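PDB 6Y2K: beta-galactosidase from Marinomonas sp. ef1, which hydrolyses terminal non-reducing beta-D-galactose residues from beta-galactosides as a cold-active yet thermally stable GH42 enzyme that assembles into hexamers. Local coordinates for residues A[49-54]-A[125-130]; A[119-124]-A[227-232]; A[241-246]-A[300-305]; A[294-299]-A[342-347]. All coordinates share one frame; numbering follows the deposited sequence.

Interaction 1: residues A[49-54]-A[125-130]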
# COMPACT_ATOMS: atom_id res chain seq x y z
N LEU A 49 -15.79 -30.29 -59.06
CA LEU A 49 -16.69 -30.04 -57.94
C LEU A 49 -17.08 -31.31 -57.23
O LEU A 49 -17.24 -32.35 -57.87
CB LEU A 49 -17.94 -29.31 -58.42
CG LEU A 49 -17.66 -27.96 -59.09
CD1 LEU A 49 -18.87 -27.50 -59.87
CD2 LEU A 49 -17.25 -26.93 -58.05
N HIS A 50 -17.23 -31.21 -55.92
CA HIS A 50 -17.56 -32.33 -55.06
C HIS A 50 -18.72 -31.93 -54.14
O HIS A 50 -18.51 -31.26 -53.12
CB HIS A 50 -16.34 -32.75 -54.24
CG HIS A 50 -15.15 -33.14 -55.07
ND1 HIS A 50 -14.95 -34.43 -55.52
CD2 HIS A 50 -14.11 -32.41 -55.53
CE1 HIS A 50 -13.83 -34.47 -56.23
NE2 HIS A 50 -13.30 -33.26 -56.25
N TRP A 51 -19.93 -32.31 -54.55
CA TRP A 51 -21.16 -32.09 -53.78
C TRP A 51 -21.65 -33.33 -53.03
O TRP A 51 -22.51 -33.20 -52.16
CB TRP A 51 -22.29 -31.64 -54.70
CG TRP A 51 -22.09 -30.32 -55.36
CD1 TRP A 51 -22.06 -30.08 -56.71
CD2 TRP A 51 -21.91 -29.05 -54.72
NE1 TRP A 51 -21.88 -28.72 -56.95
CE2 TRP A 51 -21.79 -28.08 -55.74
CE3 TRP A 51 -21.85 -28.64 -53.39
CZ2 TRP A 51 -21.60 -26.72 -55.46
CZ3 TRP A 51 -21.68 -27.29 -53.11
CH2 TRP A 51 -21.55 -26.35 -54.15
N GLU A 52 -21.14 -34.52 -53.37
CA GLU A 52 -21.64 -35.77 -52.79
C GLU A 52 -21.64 -35.76 -51.25
O GLU A 52 -22.62 -36.19 -50.63
CB GLU A 52 -20.83 -36.96 -53.32
CG GLU A 52 -21.29 -38.34 -52.84
CD GLU A 52 -20.32 -39.42 -53.28
OE1 GLU A 52 -19.50 -39.87 -52.44
OE2 GLU A 52 -20.35 -39.80 -54.48
N TRP A 53 -20.55 -35.28 -50.65
CA TRP A 53 -20.42 -35.21 -49.18
C TRP A 53 -21.57 -34.42 -48.55
O TRP A 53 -22.15 -34.83 -47.55
CB TRP A 53 -19.06 -34.61 -48.76
CG TRP A 53 -18.90 -33.15 -49.08
CD1 TRP A 53 -18.56 -32.61 -50.28
CD2 TRP A 53 -19.12 -32.05 -48.19
NE1 TRP A 53 -18.55 -31.23 -50.19
CE2 TRP A 53 -18.90 -30.87 -48.92
CE3 TRP A 53 -19.50 -31.96 -46.84
CZ2 TRP A 53 -19.03 -29.60 -48.35
CZ3 TRP A 53 -19.64 -30.69 -46.28
CH2 TRP A 53 -19.39 -29.53 -47.03
N LEU A 54 -21.90 -33.28 -49.16
CA LEU A 54 -22.91 -32.38 -48.63
C LEU A 54 -24.32 -32.90 -48.93
O LEU A 54 -25.20 -32.81 -48.08
CB LEU A 54 -22.71 -30.98 -49.19
CG LEU A 54 -23.59 -29.84 -48.68
CD1 LEU A 54 -23.60 -29.77 -47.16
CD2 LEU A 54 -23.12 -28.53 -49.29
N ALA A 125 -26.88 -22.23 -54.20
CA ALA A 125 -28.30 -21.88 -54.10
C ALA A 125 -29.18 -22.64 -55.10
O ALA A 125 -30.33 -22.98 -54.78
CB ALA A 125 -28.48 -20.39 -54.28
N GLU A 126 -28.67 -22.88 -56.31
CA GLU A 126 -29.40 -23.66 -57.30
C GLU A 126 -29.50 -25.13 -56.86
O GLU A 126 -30.57 -25.72 -56.95
CB GLU A 126 -28.80 -23.48 -58.71
CG GLU A 126 -29.16 -22.11 -59.28
CD GLU A 126 -28.45 -21.76 -60.58
OE1 GLU A 126 -27.36 -22.29 -60.86
OE2 GLU A 126 -28.99 -20.90 -61.31
N ARG A 127 -28.41 -25.69 -56.34
CA ARG A 127 -28.42 -27.09 -55.90
C ARG A 127 -29.26 -27.33 -54.64
O ARG A 127 -29.98 -28.35 -54.56
CB ARG A 127 -26.99 -27.61 -55.67
CG ARG A 127 -26.93 -29.12 -55.44
CD ARG A 127 -25.52 -29.69 -55.56
NE ARG A 127 -25.53 -31.15 -55.60
CZ ARG A 127 -25.78 -31.91 -56.68
NH1 ARG A 127 -26.05 -31.36 -57.86
NH2 ARG A 127 -25.77 -33.23 -56.57
N TYR A 128 -29.16 -26.44 -53.65
CA TYR A 128 -29.71 -26.69 -52.31
C TYR A 128 -30.81 -25.76 -51.85
O TYR A 128 -31.37 -25.98 -50.77
CB TYR A 128 -28.58 -26.66 -51.27
CG TYR A 128 -27.50 -27.69 -51.50
CD1 TYR A 128 -27.75 -29.04 -51.32
CD2 TYR A 128 -26.24 -27.30 -51.91
CE1 TYR A 128 -26.76 -29.98 -51.53
CE2 TYR A 128 -25.25 -28.23 -52.13
CZ TYR A 128 -25.51 -29.56 -51.94
OH TYR A 128 -24.49 -30.45 -52.16
N GLY A 129 -31.12 -24.73 -52.64
CA GLY A 129 -32.10 -23.72 -52.25
C GLY A 129 -33.50 -24.24 -51.95
O GLY A 129 -34.26 -23.58 -51.23
N HIS A 130 -33.86 -25.40 -52.52
CA HIS A 130 -35.16 -26.05 -52.24
C HIS A 130 -35.04 -27.41 -51.56
O HIS A 130 -36.01 -28.17 -51.49
CB HIS A 130 -35.96 -26.16 -53.54
CG HIS A 130 -36.27 -24.84 -54.16
ND1 HIS A 130 -36.16 -24.59 -55.51
CD2 HIS A 130 -36.67 -23.67 -53.60
CE1 HIS A 130 -36.49 -23.34 -55.76
NE2 HIS A 130 -36.79 -22.75 -54.62

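Interaction 2: residues A[119-124]-A[227-232]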
# COMPACT_ATOMS: atom_id res chain seq x y z
N ARG A 119 -20.62 -16.63 -58.64
CA ARG A 119 -20.57 -17.97 -59.24
C ARG A 119 -20.85 -19.07 -58.22
O ARG A 119 -21.71 -19.92 -58.45
CB ARG A 119 -19.20 -18.26 -59.89
CG ARG A 119 -19.17 -19.58 -60.66
CD ARG A 119 -17.78 -20.02 -61.12
NE ARG A 119 -16.86 -20.21 -60.01
CZ ARG A 119 -16.50 -21.39 -59.50
NH1 ARG A 119 -16.96 -22.53 -60.01
NH2 ARG A 119 -15.66 -21.40 -58.48
N MET A 120 -20.12 -19.06 -57.11
CA MET A 120 -20.23 -20.14 -56.11
C MET A 120 -21.56 -20.11 -55.37
O MET A 120 -22.16 -21.17 -55.13
CB MET A 120 -19.05 -20.11 -55.12
CG MET A 120 -19.20 -21.07 -53.94
SD MET A 120 -19.37 -22.81 -54.41
CE MET A 120 -17.68 -23.24 -54.81
N VAL A 121 -22.02 -18.92 -54.99
CA VAL A 121 -23.29 -18.81 -54.28
C VAL A 121 -24.46 -19.21 -55.18
O VAL A 121 -25.41 -19.86 -54.72
CB VAL A 121 -23.51 -17.41 -53.66
CG1 VAL A 121 -24.91 -17.28 -53.06
CG2 VAL A 121 -22.46 -17.16 -52.59
N THR A 122 -24.40 -18.85 -56.46
CA THR A 122 -25.38 -19.31 -57.44
C THR A 122 -25.37 -20.83 -57.58
O THR A 122 -26.43 -21.46 -57.53
CB THR A 122 -25.18 -18.65 -58.82
OG1 THR A 122 -25.30 -17.23 -58.69
CG2 THR A 122 -26.23 -19.16 -59.83
N MET A 123 -24.18 -21.42 -57.72
CA MET A 123 -24.06 -22.89 -57.77
C MET A 123 -24.72 -23.56 -56.56
O MET A 123 -25.51 -24.48 -56.72
CB MET A 123 -22.59 -23.33 -57.83
CG MET A 123 -21.95 -23.27 -59.21
SD MET A 123 -20.42 -24.24 -59.24
CE MET A 123 -19.39 -23.30 -58.14
N MET A 124 -24.38 -23.08 -55.36
CA MET A 124 -24.93 -23.65 -54.10
C MET A 124 -26.42 -23.45 -53.95
O MET A 124 -27.13 -24.38 -53.56
CB MET A 124 -24.27 -23.03 -52.87
CG MET A 124 -23.11 -23.81 -52.31
SD MET A 124 -22.65 -23.20 -50.68
CE MET A 124 -23.13 -24.49 -49.54
N VAL A 227 -27.47 -12.18 -50.90
CA VAL A 227 -28.90 -12.12 -50.55
C VAL A 227 -29.80 -12.18 -51.80
O VAL A 227 -30.80 -12.90 -51.81
CB VAL A 227 -29.21 -10.84 -49.72
CG1 VAL A 227 -30.71 -10.56 -49.64
CG2 VAL A 227 -28.63 -10.95 -48.31
N ASP A 228 -29.46 -11.41 -52.83
CA ASP A 228 -30.28 -11.38 -54.06
C ASP A 228 -30.38 -12.78 -54.70
O ASP A 228 -31.47 -13.20 -55.11
CB ASP A 228 -29.77 -10.36 -55.07
CG ASP A 228 -29.97 -8.92 -54.63
OD1 ASP A 228 -30.75 -8.64 -53.68
OD2 ASP A 228 -29.35 -8.05 -55.26
N ILE A 229 -29.25 -13.49 -54.75
CA ILE A 229 -29.21 -14.87 -55.27
C ILE A 229 -30.06 -15.81 -54.41
O ILE A 229 -30.81 -16.64 -54.95
CB ILE A 229 -27.76 -15.40 -55.34
CG1 ILE A 229 -26.95 -14.63 -56.38
CG2 ILE A 229 -27.74 -16.90 -55.68
CD1 ILE A 229 -25.45 -14.73 -56.19
N LEU A 230 -29.92 -15.70 -53.08
CA LEU A 230 -30.62 -16.57 -52.16
C LEU A 230 -32.14 -16.29 -52.13
O LEU A 230 -32.92 -17.24 -51.98
CB LEU A 230 -30.01 -16.50 -50.75
CG LEU A 230 -28.56 -17.04 -50.65
CD1 LEU A 230 -27.89 -16.59 -49.36
CD2 LEU A 230 -28.52 -18.55 -50.78
N ARG A 231 -32.55 -15.03 -52.28
CA ARG A 231 -33.98 -14.68 -52.42
C ARG A 231 -34.62 -15.34 -53.65
O ARG A 231 -35.75 -15.82 -53.58
CB ARG A 231 -34.20 -13.17 -52.55
CG ARG A 231 -33.93 -12.33 -51.32
CD ARG A 231 -34.72 -12.79 -50.12
NE ARG A 231 -34.52 -11.89 -48.98
CZ ARG A 231 -34.81 -12.19 -47.72
NH1 ARG A 231 -35.32 -13.38 -47.38
NH2 ARG A 231 -34.57 -11.29 -46.78
N GLU A 232 -33.89 -15.33 -54.76
CA GLU A 232 -34.36 -15.90 -56.02
C GLU A 232 -34.49 -17.43 -55.92
O GLU A 232 -35.54 -17.99 -56.24
CB GLU A 232 -33.41 -15.50 -57.17
CG GLU A 232 -33.67 -16.12 -58.54
CD GLU A 232 -35.03 -15.78 -59.14
OE1 GLU A 232 -35.43 -16.48 -60.10
OE2 GLU A 232 -35.70 -14.82 -58.68

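Interaction 3: residues A[241-246]-A[300-305]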
# COMPACT_ATOMS: atom_id res chain seq x y z
N HIS A 241 -26.82 -13.45 -40.90
CA HIS A 241 -25.38 -13.35 -40.76
C HIS A 241 -24.99 -13.43 -39.29
O HIS A 241 -25.79 -13.10 -38.40
CB HIS A 241 -24.82 -12.07 -41.41
CG HIS A 241 -23.33 -12.05 -41.42
ND1 HIS A 241 -22.60 -12.84 -42.28
CD2 HIS A 241 -22.44 -11.44 -40.61
CE1 HIS A 241 -21.31 -12.68 -42.02
NE2 HIS A 241 -21.19 -11.84 -41.01
N ASN A 242 -23.76 -13.90 -39.03
CA ASN A 242 -23.26 -14.07 -37.66
C ASN A 242 -22.30 -12.92 -37.28
O ASN A 242 -21.16 -12.87 -37.72
CB ASN A 242 -22.65 -15.47 -37.43
CG ASN A 242 -21.50 -15.81 -38.37
OD1 ASN A 242 -21.44 -15.35 -39.51
ND2 ASN A 242 -20.58 -16.64 -37.88
N TYR A 243 -22.82 -12.00 -36.47
CA TYR A 243 -22.09 -10.83 -35.98
C TYR A 243 -21.30 -11.17 -34.71
O TYR A 243 -21.42 -12.29 -34.18
CB TYR A 243 -23.06 -9.68 -35.70
CG TYR A 243 -23.98 -9.36 -36.85
CD1 TYR A 243 -23.47 -9.02 -38.10
CD2 TYR A 243 -25.37 -9.37 -36.69
CE1 TYR A 243 -24.31 -8.71 -39.17
CE2 TYR A 243 -26.22 -9.06 -37.76
CZ TYR A 243 -25.68 -8.73 -38.99
OH TYR A 243 -26.53 -8.42 -40.06
N MET A 244 -20.51 -10.22 -34.23
CA MET A 244 -19.56 -10.48 -33.15
C MET A 244 -19.74 -9.54 -31.97
O MET A 244 -20.37 -8.49 -32.09
CB MET A 244 -18.13 -10.36 -33.68
CG MET A 244 -17.80 -11.37 -34.76
SD MET A 244 -16.21 -11.06 -35.55
CE MET A 244 -16.60 -9.63 -36.56
N GLY A 245 -19.19 -9.95 -30.83
CA GLY A 245 -19.08 -9.07 -29.67
C GLY A 245 -17.98 -8.05 -29.89
O GLY A 245 -16.93 -8.37 -30.43
N PHE A 246 -18.23 -6.80 -29.50
CA PHE A 246 -17.17 -5.79 -29.35
C PHE A 246 -16.54 -5.49 -30.70
O PHE A 246 -15.31 -5.50 -30.85
CB PHE A 246 -16.14 -6.25 -28.28
CG PHE A 246 -16.79 -6.68 -27.00
CD1 PHE A 246 -17.15 -5.73 -26.05
CD2 PHE A 246 -17.12 -8.01 -26.78
CE1 PHE A 246 -17.79 -6.12 -24.88
CE2 PHE A 246 -17.78 -8.40 -25.63
CZ PHE A 246 -18.10 -7.45 -24.67
N ASP A 300 -29.42 -7.32 -27.02
CA ASP A 300 -30.31 -6.17 -27.28
C ASP A 300 -29.94 -5.38 -28.55
O ASP A 300 -30.83 -4.99 -29.32
CB ASP A 300 -30.35 -5.23 -26.05
CG ASP A 300 -31.04 -5.87 -24.83
OD1 ASP A 300 -31.87 -6.81 -25.01
OD2 ASP A 300 -30.74 -5.43 -23.69
N LEU A 301 -28.65 -5.14 -28.77
CA LEU A 301 -28.19 -4.49 -30.00
C LEU A 301 -28.61 -5.29 -31.25
O LEU A 301 -29.17 -4.73 -32.20
CB LEU A 301 -26.66 -4.32 -29.97
CG LEU A 301 -25.92 -3.84 -31.23
CD1 LEU A 301 -26.27 -2.41 -31.58
CD2 LEU A 301 -24.43 -3.99 -31.00
N TYR A 302 -28.36 -6.59 -31.23
CA TYR A 302 -28.63 -7.44 -32.40
C TYR A 302 -30.11 -7.81 -32.57
O TYR A 302 -30.55 -8.01 -33.70
CB TYR A 302 -27.70 -8.66 -32.43
CG TYR A 302 -26.22 -8.27 -32.62
CD1 TYR A 302 -25.85 -7.36 -33.61
CD2 TYR A 302 -25.22 -8.79 -31.80
CE1 TYR A 302 -24.52 -6.98 -33.78
CE2 TYR A 302 -23.88 -8.42 -31.98
CZ TYR A 302 -23.53 -7.52 -32.98
OH TYR A 302 -22.22 -7.12 -33.21
N ARG A 303 -30.88 -7.88 -31.49
CA ARG A 303 -32.34 -7.93 -31.63
C ARG A 303 -32.83 -6.71 -32.44
O ARG A 303 -33.69 -6.84 -33.30
CB ARG A 303 -33.06 -8.02 -30.28
CG ARG A 303 -34.57 -8.22 -30.42
CD ARG A 303 -35.28 -8.49 -29.09
NE ARG A 303 -35.24 -7.30 -28.23
CZ ARG A 303 -34.39 -7.09 -27.22
NH1 ARG A 303 -33.49 -8.01 -26.86
NH2 ARG A 303 -34.45 -5.94 -26.56
N GLY A 304 -32.25 -5.53 -32.18
CA GLY A 304 -32.55 -4.34 -32.98
C GLY A 304 -32.12 -4.47 -34.44
O GLY A 304 -32.91 -4.20 -35.34
N CYS A 305 -30.88 -4.92 -34.67
CA CYS A 305 -30.37 -5.19 -36.03
C CYS A 305 -31.20 -6.22 -36.80
O CYS A 305 -31.26 -6.16 -38.04
CB CYS A 305 -28.91 -5.67 -35.98
SG CYS A 305 -27.74 -4.44 -35.39

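Interaction 4: residues A[294-299]-A[342-347]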
# COMPACT_ATOMS: atom_id res chain seq x y z
N ALA A 294 -22.10 -8.61 -20.82
CA ALA A 294 -21.34 -8.86 -22.04
C ALA A 294 -22.23 -9.44 -23.13
O ALA A 294 -22.19 -9.00 -24.28
CB ALA A 294 -20.17 -9.78 -21.75
N GLY A 295 -23.05 -10.42 -22.76
CA GLY A 295 -24.03 -11.01 -23.68
C GLY A 295 -25.22 -10.08 -23.87
O GLY A 295 -25.59 -9.76 -25.00
N ALA A 296 -25.79 -9.66 -22.75
CA ALA A 296 -26.96 -8.78 -22.70
C ALA A 296 -26.89 -7.58 -23.63
O ALA A 296 -27.82 -7.32 -24.39
CB ALA A 296 -27.19 -8.31 -21.26
N PHE A 297 -25.79 -6.82 -23.56
CA PHE A 297 -25.60 -5.66 -24.42
C PHE A 297 -25.79 -6.02 -25.90
O PHE A 297 -26.51 -5.33 -26.62
CB PHE A 297 -24.20 -5.04 -24.21
CG PHE A 297 -23.99 -3.76 -24.98
CD1 PHE A 297 -24.35 -2.54 -24.42
CD2 PHE A 297 -23.46 -3.77 -26.27
CE1 PHE A 297 -24.17 -1.36 -25.12
CE2 PHE A 297 -23.29 -2.59 -26.98
CZ PHE A 297 -23.63 -1.38 -26.40
N HIS A 298 -25.15 -7.10 -26.32
CA HIS A 298 -25.19 -7.55 -27.70
C HIS A 298 -26.51 -8.23 -28.08
O HIS A 298 -26.98 -8.07 -29.21
CB HIS A 298 -23.99 -8.45 -27.98
CG HIS A 298 -22.70 -7.72 -27.89
ND1 HIS A 298 -21.92 -7.73 -26.75
CD2 HIS A 298 -22.07 -6.89 -28.76
CE1 HIS A 298 -20.86 -6.96 -26.93
NE2 HIS A 298 -20.93 -6.44 -28.14
N HIS A 299 -27.12 -8.96 -27.16
CA HIS A 299 -28.45 -9.54 -27.42
C HIS A 299 -29.44 -8.41 -27.79
O HIS A 299 -30.17 -8.52 -28.77
CB HIS A 299 -29.00 -10.28 -26.21
CG HIS A 299 -28.19 -11.46 -25.78
ND1 HIS A 299 -27.60 -12.33 -26.66
CD2 HIS A 299 -27.92 -11.93 -24.54
CE1 HIS A 299 -26.98 -13.29 -25.98
NE2 HIS A 299 -27.16 -13.06 -24.69
N PHE A 342 -32.14 -16.48 -24.18
CA PHE A 342 -33.62 -16.65 -24.24
C PHE A 342 -34.37 -15.50 -23.57
O PHE A 342 -35.38 -15.05 -24.09
CB PHE A 342 -34.07 -17.97 -23.62
CG PHE A 342 -33.64 -19.21 -24.38
CD1 PHE A 342 -33.36 -19.19 -25.75
CD2 PHE A 342 -33.57 -20.43 -23.72
CE1 PHE A 342 -32.97 -20.35 -26.42
CE2 PHE A 342 -33.21 -21.59 -24.39
CZ PHE A 342 -32.91 -21.55 -25.73
N SER A 343 -33.86 -15.01 -22.43
CA SER A 343 -34.48 -13.86 -21.74
C SER A 343 -34.49 -12.56 -22.57
O SER A 343 -35.36 -11.71 -22.37
CB SER A 343 -33.84 -13.61 -20.37
OG SER A 343 -32.58 -12.94 -20.46
N HIS A 344 -33.53 -12.42 -23.50
CA HIS A 344 -33.49 -11.29 -24.44
C HIS A 344 -34.23 -11.57 -25.76
O HIS A 344 -34.14 -10.78 -26.70
CB HIS A 344 -32.02 -10.89 -24.72
CG HIS A 344 -31.32 -10.27 -23.54
ND1 HIS A 344 -31.16 -8.91 -23.40
CD2 HIS A 344 -30.74 -10.84 -22.45
CE1 HIS A 344 -30.52 -8.66 -22.27
NE2 HIS A 344 -30.25 -9.81 -21.67
N GLY A 345 -34.98 -12.68 -25.84
CA GLY A 345 -35.81 -13.00 -27.01
C GLY A 345 -35.15 -13.84 -28.08
O GLY A 345 -35.69 -13.97 -29.18
N ALA A 346 -33.98 -14.43 -27.79
CA ALA A 346 -33.32 -15.27 -28.78
C ALA A 346 -34.23 -16.44 -29.13
O ALA A 346 -34.73 -17.12 -28.24
CB ALA A 346 -32.00 -15.79 -28.24
N GLU A 347 -34.47 -16.63 -30.43
CA GLU A 347 -35.25 -17.77 -30.93
C GLU A 347 -34.45 -19.05 -30.80
O GLU A 347 -35.01 -20.12 -30.51
CB GLU A 347 -35.60 -17.59 -32.41
CG GLU A 347 -36.43 -16.36 -32.75
CD GLU A 347 -36.77 -16.26 -34.24
OE1 GLU A 347 -36.23 -17.03 -35.06
OE2 GLU A 347 -37.57 -15.36 -34.60

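Interaction 1: residues A[49-54]-A[125-130]
W51 and L54, where the chain turns into helix 52-63, face R127 and Y128 near the end of helix 111-128. The backbones stay well apart, the CA atoms of W51 and R127 lying 9.1 Å from each other, and long side chains bridge the interval. R127 reaches across with CG anti to its backbone N (chi1 -170°) and the chain extended as far as NE, which lays its CD over one face of the indole; CD sits 3.6 Å from the centroid of the W51 five-membered ring, a CH-pi contact. The guanidinium plane runs nearly parallel to the indole, 15° off, with W51 CD1 over one of its faces, while NH2 makes a salt bridge with D55. Y128 meets the same indole by turning its edge toward the face in an offset edge-to-face pair with the planes at 74°; W51 CE3 is 3.6 Å from Y128 CE2. From the helix, L54 brings CD2 to 3.6 Å from Y128 CE2. The Y128 hydroxyl is hydrogen-bonded to D55 OD1, so one aspartate holds both polar ends while apolar parts pack. With an alanine at W51, the R127 CD and the Y128 edge would probably lose their shared aromatic surface, and the arginine arm would be freer to swing. The contact joins the end of one outer TIM-barrel helix, 111-128 after the third strand, to the start of another, 52-63 after the second.

Interaction 2: residues A[119-124]-A[227-232]
V121, T122 and I229 form part of the seam between two neighbouring outer helices of the TIM barrel, 111-128 after the third strand and 205-233 after the fourth. Such helices run in roughly the same direction round the barrel, and here the axes of the two short segments approach to 9.5 Å with a crossing angle of -17°. I229 is the knob: its side chain enters the space framed by R118, V121, T122 and A125, a four-residue hole in the knobs-into-holes sense. Its two branches divide the work. CG2, anti to the backbone N of I229, lies 3.8 Å from T122 CA and 3.9 Å from V121 CG1. The other branch leads CD1 to the threonine, 3.5 Å from T122 OG1. That approach is plain van der Waals contact, since T122 OG1 is hydrogen-bonded to the carbonyl of R118 one turn back; threonine can thus stand at this partly exposed margin with its polar atom satisfied by its own helix. The beta-branched valine suits the inner position, offering a compact methyl, CG1, which also meets L230 CG at 4.4 Å. Beyond the pair, L230 packs inward on L239 of strand 238-244 and on A125, while M124 leans on W51 and P73, so the seam meets the strand layer on one side and, through M124, the loop that leads into helix 52-63.

Interaction 3: residues A[241-246]-A[300-305]
Y302 of helix 294-305 drives its phenol against Y243 and M244 near the end of strand 238-244, with the close packing concentrated around that one ring. Y243 CB lies over a face of it, offset toward the rim, 3.5 Å from Y302 CZ; L301 CD2 covers the opposite face. The two tyrosine rings are nearly parallel, 26° between planes, but slid so far apart, with centroids 5.3 Å from each other, that they scarcely overlap: the main contact is CH-pi, Y243 CB lying 3.9 Å from the centroid of the Y302 ring. At the edge, the Y302 hydroxyl donates to M244 O in a short bond of 2.6 Å, placed in the carbonyl plane at a C=O...donor angle of 150°. Tyrosine suits this site because one rigid side chain both fills the space between helix and strand and satisfies a buried carbonyl.

Away from this ring the contact is slack. C305 points toward the strand, yet its side chain comes no nearer than 4.7 Å. The M244 side chain departs from the helix to pack on E142 and C145, and beyond it the partly exposed G245 and F246 lead off, F246 O making a weak hydrogen bond with a bound glycerol. Within the helix, R303 NH1 grips D300 OD1 at 2.7 Å, while R303 also forms a salt bridge with D454. The contact is that of a TIM-barrel strand with a helix of the barrel's outer layer: Y302, reaching from the helix after the sixth strand, touches A262 of that strand and holds the fifth strand near its C-terminal end.

Interaction 4: residues A[294-299]-A[342-347]
H299 and H344 meet as two imidazoles turned obliquely, planes at 46° and centroids 5.1 Å apart. One face of the H299 ring lies against G295 O of its own helix, and its edge nitrogens are both engaged: ND1 is hydrogen-bonded to W264 NE1, NE2 to E340 OE1. Because an indole nitrogen can only donate, this is consistent with a proton on NE2. The H344 ring comes obliquely against A296 CB and H299 CB. H344 lies just past helix 333-343, where the backbone departs from helical geometry in a Schellman motif; G345 is its C-prime residue, its positive phi of 92° demanding glycine, with G345 N bonded to F342 O and A346 N to A341 O.

From this turn H344 holds CG anti to its carbonyl carbon (chi1 -69°), carrying the ring toward helix 294-305, the outer-layer helix of the TIM barrel that precedes the seventh strand. H299 CB and H344 CB touch at 3.4 Å, and H344 CD2 stands 3.7 Å from H299 CD2. G295 beneath H299 has no side chain to crowd that imidazole. Y443 and R447 of helix 435-448 also pack on H344 and A296. The ring of H344 is tied down by a hydrogen bond between its ND1 and D300 OD1. A leucine in place of H344 has no ring nitrogen, and D300 would probably lose one of its buried hydrogen-bond partners. Small A296 suits its place at the far end of the ring, its CB lying 3.4 Å from H344 NE2.

Overall arrangement
All four contacts lie in the eight-stranded TIM barrel. Interactions 1 and 2 cross along the chain, share helix 111-128, and touch with centres 12 Å apart, linking the outer helices 52-63, 111-128 and 205-233, which follow the second, third and fourth strands. Interactions 3 and 4 come later, cross likewise, share helix 294-305, and are centred 9 Å apart. Helix 205-233 leads directly into strand 238-244, although interactions 2 and 3 remain about 8 Å apart at their nearest atoms. The first pair thus closes helix against helix on the barrel's outside, whereas the second, nearer the chain's centre, ties helix 294-305 to a strand and to the end of helix 333-343.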